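Local coordinates for MOBA relate protein (Mycobacterium sp., PDB 2WAW) that probably transfers a nucleotide from an NTP to an acceptor molecule, although its own function and substrates have not been established, at residues A13-R18 and G154-W159; V51-G54 and E59-E62; T21-L26 and L103-G108. One frame throughout, in Å; residues are numbered along the deposited sequence. Where two conformers were deposited one is given.

Interaction 1. Residues A13-R18 and G154-W159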
loop_
_atom_site.group_PDB
_atom_site.type_symbol
_atom_site.label_atom_id
_atom_site.label_comp_id
_atom_site.label_asym_id
_atom_site.label_seq_id
_atom_site.Cartn_x
_atom_site.Cartn_y
_atom_site.Cartn_z
ATOM N N ALA A 13 6.067 -6.464 1.978
ATOM C CA ALA A 13 6.787 -7.505 2.719
ATOM C C ALA A 13 5.910 -8.756 2.856
ATOM O O ALA A 13 4.774 -8.696 3.348
ATOM C CB ALA A 13 7.198 -6.973 4.098
ATOM N N GLY A 14 6.435 -9.888 2.405
ATOM C CA GLY A 14 5.743 -11.170 2.558
ATOM C C GLY A 14 4.489 -11.373 1.733
ATOM O O GLY A 14 4.384 -10.857 0.612
ATOM N N TYR A 15 3.568 -12.179 2.280
ATOM C CA TYR A 15 2.285 -12.522 1.664
ATOM C C TYR A 15 2.455 -13.176 0.293
ATOM O O TYR A 15 1.596 -13.007 -0.578
ATOM C CB TYR A 15 1.352 -11.298 1.581
ATOM C CG TYR A 15 1.003 -10.688 2.919
ATOM C CD1 TYR A 15 1.640 -9.532 3.379
ATOM C CD2 TYR A 15 0.005 -11.256 3.715
ATOM C CE1 TYR A 15 1.296 -8.966 4.609
ATOM C CE2 TYR A 15 -0.334 -10.705 4.935
ATOM C CZ TYR A 15 0.311 -9.566 5.378
ATOM O OH TYR A 15 -0.054 -9.026 6.603
ATOM N N SER A 16 3.504 -13.988 0.132
ATOM C CA SER A 16 3.850 -14.604 -1.162
ATOM C C SER A 16 3.899 -16.133 -1.158
ATOM O O SER A 16 4.216 -16.736 -2.177
ATOM C CB SER A 16 5.214 -14.093 -1.655
ATOM O OG SER A 16 5.142 -12.783 -2.174
ATOM N N ARG A 17 3.608 -16.769 -0.024
ATOM C CA ARG A 17 3.785 -18.239 0.071
ATOM C C ARG A 17 2.958 -19.047 -0.917
ATOM O O ARG A 17 3.423 -20.084 -1.420
ATOM C CB ARG A 17 3.593 -18.765 1.508
ATOM C CG ARG A 17 4.673 -18.300 2.437
ATOM C CD ARG A 17 4.580 -19.034 3.730
ATOM N NE ARG A 17 5.497 -18.482 4.727
ATOM C CZ ARG A 17 5.916 -19.144 5.793
ATOM N NH1 ARG A 17 5.523 -20.391 6.012
ATOM N NH2 ARG A 17 6.728 -18.546 6.643
ATOM N N ARG A 18 1.746 -18.575 -1.215
ATOM C CA ARG A 18 0.866 -19.298 -2.140
ATOM C C ARG A 18 1.363 -19.254 -3.580
ATOM O O ARG A 18 1.180 -20.207 -4.319
ATOM C CB ARG A 18 -0.568 -18.785 -2.073
ATOM C CG ARG A 18 -1.283 -19.002 -0.744
ATOM C CD ARG A 18 -1.406 -20.506 -0.341
ATOM N NE ARG A 18 -1.841 -21.352 -1.452
ATOM C CZ ARG A 18 -3.086 -21.382 -1.924
ATOM N NH1 ARG A 18 -4.090 -20.857 -1.236
ATOM N NH2 ARG A 18 -3.330 -21.928 -3.097
ATOM N N GLY A 154 -0.677 -7.381 12.431
ATOM C CA GLY A 154 -0.266 -7.605 11.046
ATOM C C GLY A 154 -0.593 -6.454 10.120
ATOM O O GLY A 154 -1.486 -5.654 10.407
ATOM N N ASP A 155 0.115 -6.395 8.992
ATOM C CA ASP A 155 -0.036 -5.315 8.007
ATOM C C ASP A 155 -1.425 -5.209 7.408
ATOM O O ASP A 155 -1.841 -4.125 6.994
ATOM C CB ASP A 155 0.952 -5.508 6.854
ATOM C CG ASP A 155 2.375 -5.210 7.243
ATOM O OD1 ASP A 155 2.611 -4.755 8.382
ATOM O OD2 ASP A 155 3.254 -5.431 6.380
ATOM N N LYS A 156 -2.127 -6.342 7.338
ATOM C CA LYS A 156 -3.462 -6.396 6.722
ATOM C C LYS A 156 -4.535 -6.524 7.787
ATOM O O LYS A 156 -5.589 -7.144 7.568
ATOM C CB LYS A 156 -3.562 -7.541 5.706
ATOM C CG LYS A 156 -2.727 -7.332 4.456
ATOM C CD LYS A 156 -2.908 -8.463 3.453
ATOM C CE LYS A 156 -1.907 -8.329 2.322
ATOM N NZ LYS A 156 -2.089 -9.376 1.283
ATOM N N GLY A 157 -4.266 -5.919 8.937
ATOM C CA GLY A 157 -5.215 -5.922 10.041
ATOM C C GLY A 157 -5.775 -4.544 10.318
ATOM O O GLY A 157 -6.491 -4.363 11.307
ATOM N N VAL A 158 -5.451 -3.580 9.449
ATOM C CA VAL A 158 -5.943 -2.186 9.549
ATOM C C VAL A 158 -7.472 -2.144 9.512
ATOM O O VAL A 158 -8.085 -1.254 10.104
ATOM C CB VAL A 158 -5.346 -1.256 8.431
ATOM C CG1 VAL A 158 -5.636 0.226 8.731
ATOM C CG2 VAL A 158 -3.848 -1.483 8.299
ATOM N N TRP A 159 -8.072 -3.120 8.834
ATOM C CA TRP A 159 -9.524 -3.210 8.778
ATOM C C TRP A 159 -10.139 -3.320 10.179
ATOM O O TRP A 159 -11.272 -2.893 10.388
ATOM C CB TRP A 159 -10.000 -4.328 7.833
ATOM C CG TRP A 159 -9.720 -5.731 8.294
ATOM C CD1 TRP A 159 -8.584 -6.460 8.064
ATOM C CD2 TRP A 159 -10.600 -6.586 9.040
ATOM N NE1 TRP A 159 -8.699 -7.707 8.633
ATOM C CE2 TRP A 159 -9.924 -7.812 9.236
ATOM C CE3 TRP A 159 -11.892 -6.434 9.565
ATOM C CZ2 TRP A 159 -10.496 -8.881 9.940
ATOM C CZ3 TRP A 159 -12.458 -7.500 10.263
ATOM C CH2 TRP A 159 -11.757 -8.708 10.442
HETATM O O HOH W 1 3.459 -6.297 3.768
HETATM O O HOH W 2 -1.854 -9.275 8.523
#
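The hydroxyl of Y15 lies against the turn that starts at G154, touching that glycine only loosely through its carbonyl carbon. The turn is of type I and is closed by a backbone hydrogen bond from G157 N to G154 O. Next along it, D155 sets its CB at the edge of the tyrosine ring, near the ring plane and 3.7 Å from Y15 OH. Its carboxylate serves other partners: OD1 bonds to L85 N and OD2 to the hydroxyl of S84, while a water links OD2 to the first segment, donating to both D155 OD2 and A13 O at 2.8 Å each. K156 carries most of the contact. CG lies beside the backbone N (chi1 -69°) and the chain is extended beyond it, running past Y15 in the opposite direction and over one ring face. The CE carbon sits almost exactly above the centroid, 3.6 Å away and 5° off the normal, a CH-pi contact; NZ follows in a cation-pi contact, 4.0 Å from the Y15 centroid. A second water lies at the ring edge, in plane, 2.6 Å from Y15 OH and accepting a bond from K156 N at 3.2 Å. The ring is thus covered by the lysine on this face and bordered by water at its rim. The first segment belongs to the loop after strand 6-12, the signature glycine-rich loop of MobA-like transferases. The turn facing it leads into helix 158-163, is pinned by D155 to the start of helix 84-90, and rests through K156 on L103 of strand 98-103.

Interaction 2. Residues V51-G54 and E59-E62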
loop_
_atom_site.group_PDB
_atom_site.type_symbol
_atom_site.label_atom_id
_atom_site.label_comp_id
_atom_site.label_asym_id
_atom_site.label_seq_id
_atom_site.Cartn_x
_atom_site.Cartn_y
_atom_site.Cartn_z
ATOM N N VAL A 51 8.843 2.074 1.271
ATOM C CA VAL A 51 8.468 0.734 0.811
ATOM C C VAL A 51 9.035 -0.283 1.781
ATOM O O VAL A 51 10.226 -0.228 2.132
ATOM C CB VAL A 51 9.029 0.438 -0.595
ATOM C CG1 VAL A 51 8.452 -0.894 -1.163
ATOM C CG2 VAL A 51 8.780 1.614 -1.531
ATOM N N THR A 52 8.178 -1.208 2.234
ATOM C CA THR A 52 8.662 -2.275 3.118
ATOM C C THR A 52 8.889 -3.541 2.317
ATOM O O THR A 52 8.142 -3.852 1.376
ATOM C CB THR A 52 7.692 -2.584 4.291
ATOM O OG1 THR A 52 6.485 -3.142 3.756
ATOM C CG2 THR A 52 7.332 -1.305 5.082
ATOM N N LEU A 53 9.932 -4.264 2.700
ATOM C CA LEU A 53 10.278 -5.511 2.042
ATOM C C LEU A 53 10.631 -6.527 3.101
ATOM O O LEU A 53 11.127 -6.171 4.176
ATOM C CB LEU A 53 11.468 -5.300 1.102
ATOM C CG LEU A 53 11.288 -4.322 -0.058
ATOM C CD1 LEU A 53 12.599 -4.144 -0.796
ATOM C CD2 LEU A 53 10.257 -4.862 -0.970
ATOM N N GLY A 54 10.392 -7.796 2.793
ATOM C CA GLY A 54 10.667 -8.859 3.750
ATOM C C GLY A 54 11.804 -9.768 3.314
ATOM O O GLY A 54 12.850 -9.297 2.847
ATOM N N GLU A 59 16.593 -10.067 -3.549
ATOM C CA GLU A 59 16.175 -10.216 -4.952
ATOM C C GLU A 59 15.486 -8.945 -5.453
ATOM O O GLU A 59 15.716 -8.486 -6.570
ATOM C CB GLU A 59 15.217 -11.406 -5.112
ATOM C CG GLU A 59 15.735 -12.748 -4.612
ATOM C CD GLU A 59 14.623 -13.777 -4.453
ATOM O OE1 GLU A 59 14.207 -14.371 -5.471
ATOM O OE2 GLU A 59 14.159 -13.993 -3.311
ATOM N N VAL A 60 14.614 -8.386 -4.616
ATOM C CA VAL A 60 13.879 -7.176 -4.983
ATOM C C VAL A 60 14.809 -5.970 -5.214
ATOM O O VAL A 60 14.637 -5.211 -6.180
ATOM C CB VAL A 60 12.780 -6.838 -3.956
ATOM C CG1 VAL A 60 12.142 -5.494 -4.268
ATOM C CG2 VAL A 60 11.712 -7.910 -3.970
ATOM N N LEU A 61 15.805 -5.836 -4.374
ATOM C CA LEU A 61 16.748 -4.765 -4.483
ATOM C C LEU A 61 17.496 -4.857 -5.805
ATOM O O LEU A 61 17.897 -3.883 -6.339
ATOM C CB LEU A 61 17.714 -4.748 -3.306
ATOM C CG LEU A 61 17.162 -4.541 -1.916
ATOM C CD1 LEU A 61 18.197 -4.598 -0.833
ATOM C CD2 LEU A 61 16.350 -3.318 -1.792
ATOM N N GLU A 62 17.748 -6.062 -6.260
ATOM C CA GLU A 62 18.422 -6.289 -7.529
ATOM C C GLU A 62 17.581 -5.936 -8.748
ATOM O O GLU A 62 18.122 -5.609 -9.734
ATOM C CB GLU A 62 18.986 -7.712 -7.635
ATOM C CG GLU A 62 19.982 -8.082 -6.547
ATOM C CD GLU A 62 20.357 -9.578 -6.421
ATOM O OE1 GLU A 62 19.740 -10.482 -7.019
ATOM O OE2 GLU A 62 21.305 -9.847 -5.680
#
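L53 and V60 meet tip to tip where strand 48-53 is covered by helix 57-63, the first two elements of a beta-alpha-beta unit completed by strand 70-73, within the Rossmann-like sheet of the GT-A fold. The contact is wholly apolar. L53 CD1 lies 3.8 Å from V60 CG1, and its twin methyl L53 CD2 is 3.9 Å from that same carbon, so the fork of the leucine straddles a single valine methyl. That branch is directed at the sheet because V60 CG1 stands opposite the backbone N (chi1 173°); on the strand side, L53 has its CG beside the backbone N, chi1 -62°, and its CB directed toward the helix. L61, one residue further along the helix, contributes less: its CD2 reaches L53 CD1 at 4.0 Å, coming across the leucine at a slant from the exposed flank. No hydrogen bond joins the segments, and the L53 and V60 CA atoms are 8.1 Å apart, leaving the space to be bridged by side chains alone.

Around this small patch, L34 of helix 33-42 touches both L53 and V60, filling in between the two helices and the sheet. I71 and L73 of strand 70-73 and A12 of strand 6-12 flank L53 on the sheet. The backbone of L53 is itself held in place by hydrogen bonds with V72 and V74, fixing the root of the side chain, while L61 also packs against L66 in the loop beyond the helix. T52 sends its side chain away from the helix, to a different face of the strand, where T52 OG1 hydrogen-bonds with the hydroxyl of S84 and with the backbone N of A12.

Interaction 3. Residues T21-L26 and L103-G108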
loop_
_atom_site.group_PDB
_atom_site.type_symbol
_atom_site.label_atom_id
_atom_site.label_comp_id
_atom_site.label_asym_id
_atom_site.label_seq_id
_atom_site.Cartn_x
_atom_site.Cartn_y
_atom_site.Cartn_z
ATOM N N THR A 21 6.801 -18.009 -5.179
ATOM C CA THR A 21 7.847 -17.162 -5.733
ATOM C C THR A 21 7.534 -15.746 -5.252
ATOM O O THR A 21 6.376 -15.476 -4.939
ATOM C CB THR A 21 7.835 -17.220 -7.280
ATOM O OG1 THR A 21 9.027 -16.624 -7.799
ATOM C CG2 THR A 21 6.602 -16.517 -7.862
ATOM N N PRO A 22 8.547 -14.858 -5.154
ATOM C CA PRO A 22 8.221 -13.507 -4.652
ATOM C C PRO A 22 7.258 -12.763 -5.591
ATOM O O PRO A 22 7.606 -12.485 -6.742
ATOM C CB PRO A 22 9.595 -12.819 -4.582
ATOM C CG PRO A 22 10.609 -13.972 -4.502
ATOM C CD PRO A 22 9.992 -14.989 -5.441
ATOM N N LYS A 23 6.045 -12.466 -5.127
ATOM C CA LYS A 23 5.065 -11.830 -6.013
ATOM C C LYS A 23 5.521 -10.444 -6.493
ATOM O O LYS A 23 5.125 -9.999 -7.567
ATOM C CB LYS A 23 3.678 -11.755 -5.361
ATOM C CG LYS A 23 3.565 -10.792 -4.188
ATOM C CD LYS A 23 2.206 -11.071 -3.525
ATOM C CE LYS A 23 1.978 -10.262 -2.305
ATOM N NZ LYS A 23 0.635 -10.590 -1.759
ATOM N N GLN A 24 6.357 -9.790 -5.687
ATOM C CA GLN A 24 6.882 -8.451 -5.988
ATOM C C GLN A 24 7.575 -8.441 -7.358
ATOM O O GLN A 24 7.566 -7.426 -8.060
ATOM C CB GLN A 24 7.880 -8.006 -4.882
ATOM C CG GLN A 24 7.281 -7.862 -3.452
ATOM C CD GLN A 24 7.102 -9.187 -2.686
ATOM O OE1 GLN A 24 6.473 -9.227 -1.601
ATOM N NE2 GLN A 24 7.634 -10.271 -3.240
ATOM N N LEU A 25 8.145 -9.571 -7.720
ATOM C CA LEU A 25 8.944 -9.699 -8.926
ATOM C C LEU A 25 8.229 -10.299 -10.131
ATOM O O LEU A 25 8.794 -10.389 -11.153
ATOM C CB LEU A 25 10.254 -10.457 -8.628
ATOM C CG LEU A 25 11.125 -9.850 -7.542
ATOM C CD1 LEU A 25 12.184 -10.727 -7.144
ATOM C CD2 LEU A 25 11.685 -8.517 -7.950
ATOM N N LEU A 26 6.989 -10.672 -9.979
ATOM C CA LEU A 26 6.209 -11.198 -11.114
ATOM C C LEU A 26 6.139 -10.205 -12.281
ATOM O O LEU A 26 5.854 -9.015 -12.089
ATOM C CB LEU A 26 4.808 -11.538 -10.653
ATOM C CG LEU A 26 4.703 -12.655 -9.620
ATOM C CD1 LEU A 26 3.307 -12.625 -8.978
ATOM C CD2 LEU A 26 5.019 -14.029 -10.229
ATOM N N LEU A 103 -0.880 -1.530 -0.808
ATOM C CA LEU A 103 -0.146 -2.795 -0.942
ATOM C C LEU A 103 0.749 -2.770 -2.172
ATOM O O LEU A 103 0.373 -2.192 -3.192
ATOM C CB LEU A 103 -1.111 -3.989 -1.047
ATOM C CG LEU A 103 -2.063 -4.203 0.151
ATOM C CD1 LEU A 103 -2.849 -5.498 -0.018
ATOM C CD2 LEU A 103 -1.321 -4.221 1.479
ATOM N N GLY A 104 1.901 -3.438 -2.103
ATOM C CA GLY A 104 2.838 -3.500 -3.227
ATOM C C GLY A 104 2.274 -4.220 -4.451
ATOM O O GLY A 104 2.820 -4.101 -5.565
ATOM N N ASP A 105 1.185 -4.964 -4.228
ATOM C CA ASP A 105 0.556 -5.795 -5.260
ATOM C C ASP A 105 -0.789 -5.248 -5.761
ATOM O O ASP A 105 -1.592 -5.979 -6.353
ATOM C CB ASP A 105 0.433 -7.275 -4.824
ATOM C CG ASP A 105 -0.271 -7.445 -3.484
ATOM O OD1 ASP A 105 0.261 -6.911 -2.483
ATOM O OD2 ASP A 105 -1.312 -8.144 -3.424
ATOM N N GLN A 106 -1.008 -3.964 -5.581
ATOM C CA GLN A 106 -2.184 -3.269 -6.070
ATOM C C GLN A 106 -1.861 -2.099 -7.024
ATOM O O GLN A 106 -2.054 -0.958 -6.684
ATOM C CB GLN A 106 -2.964 -2.682 -4.904
ATOM C CG GLN A 106 -3.513 -3.599 -3.912
ATOM C CD GLN A 106 -3.990 -2.897 -2.629
ATOM O OE1 GLN A 106 -3.214 -2.412 -1.831
ATOM N NE2 GLN A 106 -5.256 -2.906 -2.431
ATOM N N PRO A 107 -1.355 -2.420 -8.205
ATOM C CA PRO A 107 -0.928 -1.374 -9.144
ATOM C C PRO A 107 -2.065 -0.605 -9.796
ATOM O O PRO A 107 -1.822 0.428 -10.436
ATOM C CB PRO A 107 -0.144 -2.152 -10.209
ATOM C CG PRO A 107 -0.737 -3.539 -10.184
ATOM C CD PRO A 107 -1.078 -3.774 -8.713
ATOM N N GLY A 108 -3.286 -1.118 -9.659
ATOM C CA GLY A 108 -4.471 -0.507 -10.266
ATOM C C GLY A 108 -5.019 0.704 -9.532
ATOM O O GLY A 108 -5.914 1.371 -10.017
HETATM O O HOH W 3 0.197 -8.295 -0.119
#
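K23 and D105 meet beyond the C-terminal ends of strands 6-12 and 98-103, K23 as the lysine that closes the signature loop of the MobA-like transferases and D105 in the short Leu-Gly-Asp segment that follows strand 98-103. In this family the two positions generally lie at the nucleotide and metal site, so a similar placement is likely here, though no ligand is bound. Their salt bridge is a long one, K23 NZ to D105 OD2 at 3.5 Å, and the two chains slant across one another, with K23 CE passing 3.8 Å from D105 CG. Both residues are buried.

The firmer part of the contact is its framework. K23 begins a 3-10 turn in which L26 N bonds to K23 O, and D105 belongs to a type I turn from L103 to Q106. From the first turn the lysine runs out fully extended beyond CG, which itself sits between the backbone N and the carbonyl carbon (chi1 69°). Its ammonium group is gripped by two backbone carbonyls, those of V182 and Y15, while D105 OD2 takes the N-H of V182; one residue of the chain thus serves both charges and sets them side by side. S16 OG also bonds to K23 N, steadying the lysine at its root.

The direct ion pair is the loose link by comparison. The solvent side lies farther along the second segment, beyond P107, whose ring leans on helix 33-42, and ends at exposed G108. Between the buried charges a water shores up the pair, accepting from K23 NZ at 2.9 Å and donating to D105 OD1 at 2.7 Å.

From the N terminus, strand 6-12 leads into 13-18, and interaction 1 closes the longest loop, by pairing that segment with 154-159. Interaction 3 is nested inside it, joining 21-26 to 103-108, and interaction 2 lies innermost, closing a short loop between strand 48-53 and helix 57-63. None of the three cross. They also touch directly: Y15 O and S16 OG of interaction 1 hold K23 of interaction 3, A13 packs on L53 and G54, and V60 and E59 lie against Q24 and L25. Together they tie the signature loop to helix 57-63, which packs on one face of the sheet, to the end of strand 98-103 and to the turn before helix 158-163.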